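Local coordinates for sperm-specific class P protein 34 (Caenorhabditis elegans, PDB 1M1S) that is of unknown function but belongs to the major sperm protein family, which suggests a role in nematode sperm, at residues S27-S33 with G64-I70; L39-V43 with A98-A102; I82-E88 with Q105-V111. All coordinates share one frame; numbering follows the deposited sequence.

Contact 1 (S27-S33 with G64-I70); sequences STHNITS and GKSKLDI
G64 turns its carbonyl toward the end of strand 27-33: S33 N donates to G64 O at 3.1 Å, from well above the carbonyl plane, and a water donates to the same oxygen. K65 follows on the outer face of this antiparallel pair, where its CB lies 3.7 Å from T32 CG2 and also meets N30 OD1; a chi1 of 42° and an extended chain beyond CG carry the rest of the lysine away from strand 27-33. S66 and I31 form a hydrogen-bonded pair, with I31 N to S66 O at 2.8 Å, while the hydroxyl of S66 is bonded to F59 O. K67, again on the outer face, bends at chi2, lays its CD against T28 CG2 and reaches along its own strand to D69, where NZ makes a salt bridge of 3.1 Å to the syn side of OD2. L68 exchanges two backbone bonds with H29, its N lying 2.8 Å from H29 O; inward, its CB is 4.1 Å from I31 CD1. D69 stands next to T28, OD1 against the methyl CG2. At I70 the CD1 methyl comes within 3.3 Å of H29 NE2, the two side chains crossing nearly at right angles. The H29 imidazole is bonded at both nitrogens, NE2 to S27 OG at 2.8 Å and ND1 to P15 O. Strand 11-20 flanks 27-33 and strand 51-60 flanks 65-72, while I31, L68 and I70 pack inward on strand 79-89 in the immunoglobulin-like sandwich of the MSP domain.

Contact 2 (L39-V43 with A98-A102); sequences LAFKV and APFKA
A40 points its methyl at segment 98-102, where CB meets P99 CG at 3.8 Å and F100 CE1 at 3.7 Å. Its carbonyl oxygen also approaches F100, lying at the ring edge 3.2 Å from CZ, so the far end of the phenyl abuts the strand backbone. F41 has its CB directed away from 98-102, and its ring packs on I31 and I84; what it offers F100 is main chain, its C lying 3.6 Å from CE1. The contact joins strand 38-45 of the MSP domain's beta sandwich, bonded on its two sides to strands 51-60 and 79-89, to a short, weakly bonded helix about 98-101 in the connection from strand 79-89 to strand 107-115. This helix packs on the outside of the sheet. K42 supplies the CH-pi contact: CB sits 3.7 Å from the centroid of the F100 ring and only 1° off its normal. On the opposite face of the ring lies P99 CG, offset toward the rim, so the phenyl is held between lysine methylene and proline. With CG opposite the backbone N (chi1 175°) and every later torsion extended, the K42 chain runs antiparallel to the phenylalanine side chain, and CD comes 4.2 Å from F100 CG.

Contact 3 (I82-E88 with Q105-V111); sequences IVIQYAE and QQGEIIV
Two antiparallel strands of the MSP beta sandwich, 79-89 and 107-115, pair here, linked along the chain by the connection that carries the short helix 98-101. I82 and V111 bond both ways, V111 N to I82 O at 2.8 Å, and turn their side chains into the core, where V111 CG2 also touches I84 CD1. V83 lies on the other face: CG1 packs against E108 CB at 3.5 Å, and CG2 lies alongside I110 CG1. I84 and I109 form the next hydrogen-bonded pair, I84 N lying 2.8 Å from I109 O. On the outer face Q85 runs beside E108 and Q105, its CB 4.1 Å from Q105 CB. In Y86 a chi1 of 55° folds the ring back across the strand pair and over the G107 backbone; G107 CA is 4.0 Å from the ring centroid, a CH-pi contact, and 3.6 Å from Y86 CZ. A water joins Y86 OH to Q106 O, and Q106 N donates a nearly straight bond (170°) to Y86 O, 2.8 Å away. I109 CD1 meets the ring edge at CE2. Strand 38-45 flanks 79-89 on its other side, while I84, Y86 and I109 pack on strand 11-20, and I82 and I84 on strand 65-72.

How the contacts relate
Contacts 1 and 3 are strand pairs, each with one face in the core and one toward the surface. Their inner faces meet: I70 CD1 lies 3.5 Å from I82 CD1, and I31 and L68 both pack on I84. Outside, contact 1 carries threonines, an asparagine and lysines with a lysine-aspartate salt bridge, contact 3 a mixture of aliphatic, glutamine and glutamate side chains. Contact 2 lies farther from the chain centre, yet its touching residues are mostly buried and none is exposed; it depends on an aromatic ring instead of backbone ladders. Strands 38-45 and 79-89 join contacts 2 and 3 as neighbours, and F41 of contact 2 touches I31 and S66 of contact 1.

Contact 1 (S27-S33 with G64-I70)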
ATOM      1  N   SER A  27      -4.803  11.878   0.852  1.00 35.00           N
ATOM      2  CA  SER A  27      -5.816  10.847   1.119  1.00 35.00           C
ATOM      3  C   SER A  27      -5.261   9.733   2.014  1.00 35.00           C
ATOM      4  O   SER A  27      -4.125   9.318   1.846  1.00 35.00           O
ATOM      5  CB  SER A  27      -6.313  10.222  -0.179  1.00 35.00           C
ATOM      6  OG  SER A  27      -5.278   9.452  -0.762  1.00 35.00           O
ATOM      7  N   THR A  28      -6.076   9.235   2.939  1.00 35.00           N
ATOM      8  CA  THR A  28      -5.649   8.166   3.849  1.00 35.00           C
ATOM      9  C   THR A  28      -6.318   6.880   3.366  1.00 35.00           C
ATOM     10  O   THR A  28      -7.418   6.923   2.789  1.00 35.00           O
ATOM     11  CB  THR A  28      -6.095   8.404   5.346  1.00 35.00           C
ATOM     12  OG1 THR A  28      -5.758   9.733   5.783  1.00 35.00           O
ATOM     13  CG2 THR A  28      -5.374   7.419   6.264  1.00 35.00           C
ATOM     14  N   HIS A  29      -5.619   5.752   3.502  1.00 35.00           N
ATOM     15  CA  HIS A  29      -6.186   4.473   3.092  1.00 35.00           C
ATOM     16  C   HIS A  29      -6.131   3.426   4.194  1.00 35.00           C
ATOM     17  O   HIS A  29      -5.233   3.421   5.023  1.00 35.00           O
ATOM     18  CB  HIS A  29      -5.527   3.964   1.807  1.00 35.00           C
ATOM     19  CG  HIS A  29      -5.600   4.932   0.666  1.00 35.00           C
ATOM     20  ND1 HIS A  29      -6.415   4.745  -0.430  1.00 35.00           N
ATOM     21  CD2 HIS A  29      -4.974   6.117   0.465  1.00 35.00           C
ATOM     22  CE1 HIS A  29      -6.295   5.773  -1.251  1.00 35.00           C
ATOM     23  NE2 HIS A  29      -5.425   6.617  -0.728  1.00 35.00           N
ATOM     24  N   ASN A  30      -7.118   2.552   4.200  1.00 35.00           N
ATOM     25  CA  ASN A  30      -7.214   1.504   5.190  1.00 35.00           C
ATOM     26  C   ASN A  30      -6.848   0.176   4.533  1.00 35.00           C
ATOM     27  O   ASN A  30      -7.523  -0.252   3.607  1.00 35.00           O
ATOM     28  CB  ASN A  30      -8.667   1.464   5.695  1.00 35.00           C
ATOM     29  CG  ASN A  30      -8.890   0.482   6.842  1.00 35.00           C
ATOM     30  OD1 ASN A  30      -7.964  -0.225   7.267  1.00 35.00           O
ATOM     31  ND2 ASN A  30     -10.134   0.431   7.350  1.00 35.00           N
ATOM     32  N   ILE A  31      -5.759  -0.456   4.954  1.00 35.00           N
ATOM     33  CA  ILE A  31      -5.415  -1.762   4.387  1.00 35.00           C
ATOM     34  C   ILE A  31      -5.943  -2.766   5.406  1.00 35.00           C
ATOM     35  O   ILE A  31      -5.470  -2.794   6.538  1.00 35.00           O
ATOM     36  CB  ILE A  31      -3.893  -1.935   4.189  1.00 35.00           C
ATOM     37  CG1 ILE A  31      -3.376  -0.846   3.263  1.00 35.00           C
ATOM     38  CG2 ILE A  31      -3.572  -3.302   3.592  1.00 35.00           C
ATOM     39  CD1 ILE A  31      -1.882  -0.849   3.086  1.00 35.00           C
ATOM     40  N   THR A  32      -6.982  -3.512   5.045  1.00 35.00           N
ATOM     41  CA  THR A  32      -7.555  -4.487   5.970  1.00 35.00           C
ATOM     42  C   THR A  32      -7.289  -5.928   5.609  1.00 35.00           C
ATOM     43  O   THR A  32      -7.328  -6.298   4.440  1.00 35.00           O
ATOM     44  CB  THR A  32      -9.056  -4.265   6.197  1.00 35.00           C
ATOM     45  OG1 THR A  32      -9.706  -3.985   4.958  1.00 35.00           O
ATOM     46  CG2 THR A  32      -9.256  -3.112   7.116  1.00 35.00           C
ATOM     47  N   SER A  33      -6.984  -6.725   6.628  1.00 35.00           N
ATOM     48  CA  SER A  33      -6.668  -8.136   6.446  1.00 35.00           C
ATOM     49  C   SER A  33      -7.882  -9.064   6.448  1.00 35.00           C
ATOM     50  O   SER A  33      -8.917  -8.755   7.025  1.00 35.00           O
ATOM     51  CB  SER A  33      -5.689  -8.579   7.528  1.00 35.00           C
ATOM     52  OG  SER A  33      -5.291  -9.926   7.343  1.00 35.00           O
ATOM     53  N   GLY A  64      -7.139  -7.767  10.673  1.00 35.00           N
ATOM     54  CA  GLY A  64      -6.972  -6.415  11.190  1.00 35.00           C
ATOM     55  C   GLY A  64      -7.055  -5.251  10.228  1.00 35.00           C
ATOM     56  O   GLY A  64      -7.786  -5.292   9.239  1.00 35.00           O
ATOM     57  N   LYS A  65      -6.272  -4.219  10.523  1.00 35.00           N
ATOM     58  CA  LYS A  65      -6.284  -2.988   9.741  1.00 35.00           C
ATOM     59  C   LYS A  65      -4.962  -2.233   9.961  1.00 35.00           C
ATOM     60  O   LYS A  65      -4.394  -2.317  11.046  1.00 35.00           O
ATOM     61  CB  LYS A  65      -7.470  -2.117  10.218  1.00 35.00           C
ATOM     62  CG  LYS A  65      -7.704  -2.051  11.770  1.00 35.00           C
ATOM     63  CD  LYS A  65      -8.987  -1.289  12.169  1.00 35.00           C
ATOM     64  CE  LYS A  65      -9.225  -1.304  13.689  1.00 35.00           C
ATOM     65  NZ  LYS A  65     -10.504  -0.620  14.150  1.00 35.00           N
ATOM     66  N   SER A  66      -4.447  -1.561   8.923  1.00 35.00           N
ATOM     67  CA  SER A  66      -3.182  -0.774   8.952  1.00 35.00           C
ATOM     68  C   SER A  66      -3.345   0.388   7.979  1.00 35.00           C
ATOM     69  O   SER A  66      -3.865   0.158   6.877  1.00 35.00           O
ATOM     70  CB  SER A  66      -1.982  -1.599   8.492  1.00 35.00           C
ATOM     71  OG  SER A  66      -1.753  -2.696   9.361  1.00 35.00           O
ATOM     72  N   LYS A  67      -2.902   1.604   8.344  1.00 35.00           N
ATOM     73  CA  LYS A  67      -3.073   2.736   7.412  1.00 35.00           C
ATOM     74  C   LYS A  67      -1.995   3.078   6.444  1.00 35.00           C
ATOM     75  O   LYS A  67      -0.818   2.887   6.718  1.00 35.00           O
ATOM     76  CB  LYS A  67      -3.607   3.977   8.105  1.00 35.00           C
ATOM     77  CG  LYS A  67      -2.652   4.683   8.995  1.00 35.00           C
ATOM     78  CD  LYS A  67      -2.847   6.166   8.855  1.00 35.00           C
ATOM     79  CE  LYS A  67      -2.059   6.930   9.889  1.00 35.00           C
ATOM     80  NZ  LYS A  67      -2.156   8.383   9.583  1.00 35.00           N
ATOM     81  N   LEU A  68      -2.431   3.629   5.327  1.00 35.00           N
ATOM     82  CA  LEU A  68      -1.501   4.021   4.311  1.00 35.00           C
ATOM     83  C   LEU A  68      -1.669   5.503   4.038  1.00 35.00           C
ATOM     84  O   LEU A  68      -2.785   5.967   3.851  1.00 35.00           O
ATOM     85  CB  LEU A  68      -1.774   3.222   3.002  1.00 35.00           C
ATOM     86  CG  LEU A  68      -0.817   3.355   1.822  1.00 35.00           C
ATOM     87  CD1 LEU A  68       0.612   2.979   2.233  1.00 35.00           C
ATOM     88  CD2 LEU A  68      -1.301   2.465   0.676  1.00 35.00           C
ATOM     89  N   ASP A  69      -0.540   6.222   4.065  1.00 35.00           N
ATOM     90  CA  ASP A  69      -0.496   7.650   3.820  1.00 35.00           C
ATOM     91  C   ASP A  69       0.156   8.006   2.477  1.00 35.00           C
ATOM     92  O   ASP A  69       1.371   7.837   2.349  1.00 35.00           O
ATOM     93  CB  ASP A  69       0.182   8.381   4.973  1.00 35.00           C
ATOM     94  CG  ASP A  69      -0.567   8.303   6.251  1.00 35.00           C
ATOM     95  OD1 ASP A  69      -1.728   7.817   6.144  1.00 35.00           O
ATOM     96  OD2 ASP A  69      -0.059   8.711   7.306  1.00 35.00           O
ATOM     97  N   ILE A  70      -0.643   8.413   1.483  1.00 35.00           N
ATOM     98  CA  ILE A  70      -0.188   8.840   0.143  1.00 35.00           C
ATOM     99  C   ILE A  70      -0.313  10.374   0.159  1.00 35.00           C
ATOM    100  O   ILE A  70      -1.352  10.867   0.581  1.00 35.00           O
ATOM    101  CB  ILE A  70      -1.099   8.220  -0.960  1.00 35.00           C
ATOM    102  CG1 ILE A  70      -1.273   6.761  -0.692  1.00 35.00           C
ATOM    103  CG2 ILE A  70      -0.603   8.529  -2.317  1.00 35.00           C
ATOM    104  CD1 ILE A  70      -2.277   6.030  -1.572  1.00 35.00           C
TER
HETATM  105  O   HOH W   1     -10.546  -6.227   8.588  1.00 35.00           O

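Contact 2 (L39-V43 with A98-A102)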
ATOM      1  N   LEU A  39       0.131 -10.561   8.088  1.00 35.00           N
ATOM      2  CA  LEU A  39       0.626 -10.163   6.776  1.00 35.00           C
ATOM      3  C   LEU A  39       1.694  -9.063   6.831  1.00 35.00           C
ATOM      4  O   LEU A  39       1.759  -8.257   7.775  1.00 35.00           O
ATOM      5  CB  LEU A  39      -0.534  -9.697   5.881  1.00 35.00           C
ATOM      6  CG  LEU A  39      -1.727 -10.607   5.597  1.00 35.00           C
ATOM      7  CD1 LEU A  39      -2.802  -9.790   4.915  1.00 35.00           C
ATOM      8  CD2 LEU A  39      -1.321 -11.800   4.751  1.00 35.00           C
ATOM      9  N   ALA A  40       2.535  -9.061   5.803  1.00 35.00           N
ATOM     10  CA  ALA A  40       3.591  -8.085   5.647  1.00 35.00           C
ATOM     11  C   ALA A  40       3.249  -7.431   4.332  1.00 35.00           C
ATOM     12  O   ALA A  40       2.788  -8.098   3.425  1.00 35.00           O
ATOM     13  CB  ALA A  40       4.937  -8.779   5.556  1.00 35.00           C
ATOM     14  N   PHE A  41       3.380  -6.123   4.233  1.00 35.00           N
ATOM     15  CA  PHE A  41       3.078  -5.509   2.961  1.00 35.00           C
ATOM     16  C   PHE A  41       4.216  -4.633   2.463  1.00 35.00           C
ATOM     17  O   PHE A  41       4.939  -4.028   3.263  1.00 35.00           O
ATOM     18  CB  PHE A  41       1.712  -4.792   2.976  1.00 35.00           C
ATOM     19  CG  PHE A  41       1.659  -3.534   3.807  1.00 35.00           C
ATOM     20  CD1 PHE A  41       2.019  -2.302   3.259  1.00 35.00           C
ATOM     21  CD2 PHE A  41       1.187  -3.564   5.113  1.00 35.00           C
ATOM     22  CE1 PHE A  41       1.901  -1.111   3.997  1.00 35.00           C
ATOM     23  CE2 PHE A  41       1.062  -2.375   5.867  1.00 35.00           C
ATOM     24  CZ  PHE A  41       1.424  -1.146   5.305  1.00 35.00           C
ATOM     25  N   LYS A  42       4.368  -4.605   1.140  1.00 35.00           N
ATOM     26  CA  LYS A  42       5.383  -3.821   0.450  1.00 35.00           C
ATOM     27  C   LYS A  42       4.667  -2.863  -0.481  1.00 35.00           C
ATOM     28  O   LYS A  42       3.810  -3.291  -1.240  1.00 35.00           O
ATOM     29  CB  LYS A  42       6.260  -4.740  -0.386  1.00 35.00           C
ATOM     30  CG  LYS A  42       7.268  -3.997  -1.240  1.00 35.00           C
ATOM     31  CD  LYS A  42       8.165  -4.947  -1.961  1.00 35.00           C
ATOM     32  CE  LYS A  42       9.134  -4.182  -2.809  1.00 35.00           C
ATOM     33  NZ  LYS A  42      10.108  -5.062  -3.519  1.00 35.00           N
ATOM     34  N   VAL A  43       5.056  -1.589  -0.472  1.00 35.00           N
ATOM     35  CA  VAL A  43       4.427  -0.573  -1.330  1.00 35.00           C
ATOM     36  C   VAL A  43       5.341  -0.031  -2.454  1.00 35.00           C
ATOM     37  O   VAL A  43       6.306   0.688  -2.194  1.00 35.00           O
ATOM     38  CB  VAL A  43       3.865   0.579  -0.457  1.00 35.00           C
ATOM     39  CG1 VAL A  43       3.061   1.555  -1.278  1.00 35.00           C
ATOM     40  CG2 VAL A  43       3.016   0.005   0.629  1.00 35.00           C
ATOM     41  N   ALA A  98      11.614  -9.007   5.401  1.00 35.00           N
ATOM     42  CA  ALA A  98      12.082 -10.393   5.292  1.00 35.00           C
ATOM     43  C   ALA A  98      11.382 -11.250   4.230  1.00 35.00           C
ATOM     44  O   ALA A  98      12.060 -11.814   3.361  1.00 35.00           O
ATOM     45  CB  ALA A  98      12.077 -11.078   6.640  1.00 35.00           C
ATOM     46  N   PRO A  99      10.024 -11.304   4.230  1.00 35.00           N
ATOM     47  CA  PRO A  99       9.398 -12.132   3.189  1.00 35.00           C
ATOM     48  C   PRO A  99       9.451 -11.525   1.770  1.00 35.00           C
ATOM     49  O   PRO A  99       9.059 -12.175   0.815  1.00 35.00           O
ATOM     50  CB  PRO A  99       7.960 -12.303   3.701  1.00 35.00           C
ATOM     51  CG  PRO A  99       7.716 -11.037   4.381  1.00 35.00           C
ATOM     52  CD  PRO A  99       8.997 -10.796   5.160  1.00 35.00           C
ATOM     53  N   PHE A 100       9.945 -10.294   1.635  1.00 35.00           N
ATOM     54  CA  PHE A 100      10.042  -9.648   0.316  1.00 35.00           C
ATOM     55  C   PHE A 100      11.452  -9.736  -0.256  1.00 35.00           C
ATOM     56  O   PHE A 100      11.622  -9.916  -1.459  1.00 35.00           O
ATOM     57  CB  PHE A 100       9.524  -8.204   0.361  1.00 35.00           C
ATOM     58  CG  PHE A 100       8.076  -8.106   0.749  1.00 35.00           C
ATOM     59  CD1 PHE A 100       7.713  -7.557   1.979  1.00 35.00           C
ATOM     60  CD2 PHE A 100       7.085  -8.646  -0.073  1.00 35.00           C
ATOM     61  CE1 PHE A 100       6.385  -7.547   2.411  1.00 35.00           C
ATOM     62  CE2 PHE A 100       5.746  -8.649   0.338  1.00 35.00           C
ATOM     63  CZ  PHE A 100       5.396  -8.096   1.593  1.00 35.00           C
ATOM     64  N   LYS A 101      12.452  -9.623   0.620  1.00 35.00           N
ATOM     65  CA  LYS A 101      13.866  -9.762   0.261  1.00 35.00           C
ATOM     66  C   LYS A 101      14.034 -11.243  -0.107  1.00 35.00           C
ATOM     67  O   LYS A 101      15.059 -11.658  -0.663  1.00 35.00           O
ATOM     68  CB  LYS A 101      14.749  -9.456   1.489  1.00 35.00           C
ATOM     69  CG  LYS A 101      14.918  -7.992   1.866  1.00 35.00           C
ATOM     70  CD  LYS A 101      15.776  -7.845   3.128  1.00 35.00           C
ATOM     71  CE  LYS A 101      16.338  -6.442   3.248  1.00 35.00           C
ATOM     72  NZ  LYS A 101      17.071  -6.255   4.513  1.00 35.00           N
ATOM     73  N   ALA A 102      13.021 -12.022   0.295  1.00 35.00           N
ATOM     74  CA  ALA A 102      12.934 -13.468   0.094  1.00 35.00           C
ATOM     75  C   ALA A 102      12.187 -13.872  -1.171  1.00 35.00           C
ATOM     76  O   ALA A 102      12.260 -15.035  -1.590  1.00 35.00           O
ATOM     77  CB  ALA A 102      12.252 -14.118   1.298  1.00 35.00           C
TER

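Contact 3 (I82-E88 with Q105-V111)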
ATOM      1  N   ILE A  82       0.157   2.606  -7.320  1.00 35.00           N
ATOM      2  CA  ILE A  82       0.860   2.066  -6.160  1.00 35.00           C
ATOM      3  C   ILE A  82       0.509   0.589  -6.158  1.00 35.00           C
ATOM      4  O   ILE A  82      -0.661   0.234  -6.322  1.00 35.00           O
ATOM      5  CB  ILE A  82       0.328   2.678  -4.847  1.00 35.00           C
ATOM      6  CG1 ILE A  82       1.072   3.960  -4.519  1.00 35.00           C
ATOM      7  CG2 ILE A  82       0.418   1.681  -3.696  1.00 35.00           C
ATOM      8  CD1 ILE A  82       0.423   4.697  -3.421  1.00 35.00           C
ATOM      9  N   VAL A  83       1.510  -0.274  -6.046  1.00 35.00           N
ATOM     10  CA  VAL A  83       1.231  -1.699  -6.019  1.00 35.00           C
ATOM     11  C   VAL A  83       1.579  -2.225  -4.650  1.00 35.00           C
ATOM     12  O   VAL A  83       2.737  -2.164  -4.242  1.00 35.00           O
ATOM     13  CB  VAL A  83       2.033  -2.486  -7.093  1.00 35.00           C
ATOM     14  CG1 VAL A  83       1.609  -3.943  -7.101  1.00 35.00           C
ATOM     15  CG2 VAL A  83       1.767  -1.925  -8.456  1.00 35.00           C
ATOM     16  N   ILE A  84       0.580  -2.726  -3.933  1.00 35.00           N
ATOM     17  CA  ILE A  84       0.827  -3.268  -2.606  1.00 35.00           C
ATOM     18  C   ILE A  84       0.960  -4.766  -2.735  1.00 35.00           C
ATOM     19  O   ILE A  84       0.065  -5.423  -3.258  1.00 35.00           O
ATOM     20  CB  ILE A  84      -0.309  -2.937  -1.612  1.00 35.00           C
ATOM     21  CG1 ILE A  84      -0.530  -1.439  -1.558  1.00 35.00           C
ATOM     22  CG2 ILE A  84       0.054  -3.407  -0.199  1.00 35.00           C
ATOM     23  CD1 ILE A  84      -1.844  -1.114  -1.027  1.00 35.00           C
ATOM     24  N   GLN A  85       2.127  -5.280  -2.363  1.00 35.00           N
ATOM     25  CA  GLN A  85       2.376  -6.723  -2.385  1.00 35.00           C
ATOM     26  C   GLN A  85       2.235  -7.179  -0.945  1.00 35.00           C
ATOM     27  O   GLN A  85       2.503  -6.391  -0.034  1.00 35.00           O
ATOM     28  CB  GLN A  85       3.794  -7.041  -2.860  1.00 35.00           C
ATOM     29  CG  GLN A  85       4.127  -6.585  -4.284  1.00 35.00           C
ATOM     30  CD  GLN A  85       5.390  -7.239  -4.826  1.00 35.00           C
ATOM     31  OE1 GLN A  85       6.323  -7.526  -4.073  1.00 35.00           O
ATOM     32  NE2 GLN A  85       5.413  -7.506  -6.139  1.00 35.00           N
ATOM     33  N   TYR A  86       1.771  -8.408  -0.727  1.00 35.00           N
ATOM     34  CA  TYR A  86       1.642  -8.934   0.641  1.00 35.00           C
ATOM     35  C   TYR A  86       2.186 -10.334   0.777  1.00 35.00           C
ATOM     36  O   TYR A  86       2.511 -10.979  -0.209  1.00 35.00           O
ATOM     37  CB  TYR A  86       0.201  -8.879   1.182  1.00 35.00           C
ATOM     38  CG  TYR A  86      -0.827  -9.556   0.324  1.00 35.00           C
ATOM     39  CD1 TYR A  86      -1.131 -10.925   0.472  1.00 35.00           C
ATOM     40  CD2 TYR A  86      -1.492  -8.831  -0.660  1.00 35.00           C
ATOM     41  CE1 TYR A  86      -2.078 -11.542  -0.367  1.00 35.00           C
ATOM     42  CE2 TYR A  86      -2.428  -9.424  -1.479  1.00 35.00           C
ATOM     43  CZ  TYR A  86      -2.711 -10.768  -1.340  1.00 35.00           C
ATOM     44  OH  TYR A  86      -3.586 -11.316  -2.232  1.00 35.00           O
ATOM     45  N   ALA A  87       2.255 -10.817   2.005  1.00 35.00           N
ATOM     46  CA  ALA A  87       2.767 -12.146   2.240  1.00 35.00           C
ATOM     47  C   ALA A  87       2.306 -12.533   3.613  1.00 35.00           C
ATOM     48  O   ALA A  87       2.137 -11.661   4.443  1.00 35.00           O
ATOM     49  CB  ALA A  87       4.278 -12.106   2.216  1.00 35.00           C
ATOM     50  N   GLU A  88       2.108 -13.823   3.862  1.00 35.00           N
ATOM     51  CA  GLU A  88       1.700 -14.299   5.182  1.00 35.00           C
ATOM     52  C   GLU A  88       2.931 -14.443   6.032  1.00 35.00           C
ATOM     53  O   GLU A  88       3.977 -14.848   5.534  1.00 35.00           O
ATOM     54  CB  GLU A  88       1.024 -15.633   5.059  1.00 35.00           C
ATOM     55  CG  GLU A  88      -0.366 -15.495   4.567  1.00 35.00           C
ATOM     56  CD  GLU A  88      -0.809 -16.710   3.799  1.00 35.00           C
ATOM     57  OE1 GLU A  88      -0.312 -17.817   4.114  1.00 35.00           O
ATOM     58  OE2 GLU A  88      -1.635 -16.555   2.866  1.00 35.00           O
ATOM     59  N   GLN A 105       6.200 -12.611  -2.104  1.00 35.00           N
ATOM     60  CA  GLN A 105       4.926 -11.946  -2.402  1.00 35.00           C
ATOM     61  C   GLN A 105       3.864 -12.992  -2.809  1.00 35.00           C
ATOM     62  O   GLN A 105       4.137 -13.888  -3.621  1.00 35.00           O
ATOM     63  CB  GLN A 105       5.101 -10.898  -3.512  1.00 35.00           C
ATOM     64  CG  GLN A 105       5.717 -11.410  -4.813  1.00 35.00           C
ATOM     65  CD  GLN A 105       7.224 -11.423  -4.782  1.00 35.00           C
ATOM     66  OE1 GLN A 105       7.835 -12.133  -3.990  1.00 35.00           O
ATOM     67  NE2 GLN A 105       7.831 -10.620  -5.639  1.00 35.00           N
ATOM     68  N   GLN A 106       2.680 -12.891  -2.206  1.00 35.00           N
ATOM     69  CA  GLN A 106       1.575 -13.818  -2.458  1.00 35.00           C
ATOM     70  C   GLN A 106       0.422 -13.146  -3.185  1.00 35.00           C
ATOM     71  O   GLN A 106      -0.592 -13.780  -3.478  1.00 35.00           O
ATOM     72  CB  GLN A 106       1.041 -14.381  -1.139  1.00 35.00           C
ATOM     73  CG  GLN A 106       1.981 -15.306  -0.384  1.00 35.00           C
ATOM     74  CD  GLN A 106       1.542 -15.521   1.053  1.00 35.00           C
ATOM     75  OE1 GLN A 106       0.377 -15.286   1.401  1.00 35.00           O
ATOM     76  NE2 GLN A 106       2.483 -15.903   1.908  1.00 35.00           N
ATOM     77  N   GLY A 107       0.550 -11.852  -3.435  1.00 35.00           N
ATOM     78  CA  GLY A 107      -0.498 -11.130  -4.132  1.00 35.00           C
ATOM     79  C   GLY A 107      -0.277  -9.631  -4.158  1.00 35.00           C
ATOM     80  O   GLY A 107       0.487  -9.096  -3.356  1.00 35.00           O
ATOM     81  N   GLU A 108      -0.950  -8.946  -5.077  1.00 35.00           N
ATOM     82  CA  GLU A 108      -0.808  -7.503  -5.193  1.00 35.00           C
ATOM     83  C   GLU A 108      -2.085  -6.804  -5.604  1.00 35.00           C
ATOM     84  O   GLU A 108      -2.850  -7.314  -6.423  1.00 35.00           O
ATOM     85  CB  GLU A 108       0.328  -7.110  -6.159  1.00 35.00           C
ATOM     86  CG  GLU A 108       0.452  -7.966  -7.419  1.00 35.00           C
ATOM     87  CD  GLU A 108       1.452  -7.429  -8.461  1.00 35.00           C
ATOM     88  OE1 GLU A 108       0.981  -6.741  -9.399  1.00 35.00           O
ATOM     89  OE2 GLU A 108       2.680  -7.727  -8.374  1.00 35.00           O
ATOM     90  N   ILE A 109      -2.317  -5.654  -4.979  1.00 35.00           N
ATOM     91  CA  ILE A 109      -3.457  -4.796  -5.257  1.00 35.00           C
ATOM     92  C   ILE A 109      -2.864  -3.516  -5.870  1.00 35.00           C
ATOM     93  O   ILE A 109      -1.765  -3.092  -5.491  1.00 35.00           O
ATOM     94  CB  ILE A 109      -4.236  -4.499  -3.954  1.00 35.00           C
ATOM     95  CG1 ILE A 109      -5.350  -5.526  -3.726  1.00 35.00           C
ATOM     96  CG2 ILE A 109      -4.876  -3.138  -4.020  1.00 35.00           C
ATOM     97  CD1 ILE A 109      -4.906  -6.931  -3.450  1.00 35.00           C
ATOM     98  N   ILE A 110      -3.562  -2.938  -6.847  1.00 35.00           N
ATOM     99  CA  ILE A 110      -3.100  -1.727  -7.536  1.00 35.00           C
ATOM    100  C   ILE A 110      -3.946  -0.519  -7.174  1.00 35.00           C
ATOM    101  O   ILE A 110      -5.086  -0.411  -7.608  1.00 35.00           O
ATOM    102  CB  ILE A 110      -3.143  -1.897  -9.116  1.00 35.00           C
ATOM    103  CG1 ILE A 110      -2.005  -2.798  -9.588  1.00 35.00           C
ATOM    104  CG2 ILE A 110      -3.036  -0.550  -9.848  1.00 35.00           C
ATOM    105  CD1 ILE A 110      -2.010  -3.080 -11.092  1.00 35.00           C
ATOM    106  N   VAL A 111      -3.408   0.397  -6.388  1.00 35.00           N
ATOM    107  CA  VAL A 111      -4.174   1.591  -6.073  1.00 35.00           C
ATOM    108  C   VAL A 111      -3.872   2.646  -7.149  1.00 35.00           C
ATOM    109  O   VAL A 111      -2.708   2.991  -7.397  1.00 35.00           O
ATOM    110  CB  VAL A 111      -3.816   2.130  -4.696  1.00 35.00           C
ATOM    111  CG1 VAL A 111      -4.799   3.227  -4.278  1.00 35.00           C
ATOM    112  CG2 VAL A 111      -3.762   0.976  -3.691  1.00 35.00           C
TER
HETATM  113  O   HOH W   2      -3.274 -14.159  -1.777  1.00 35.00           O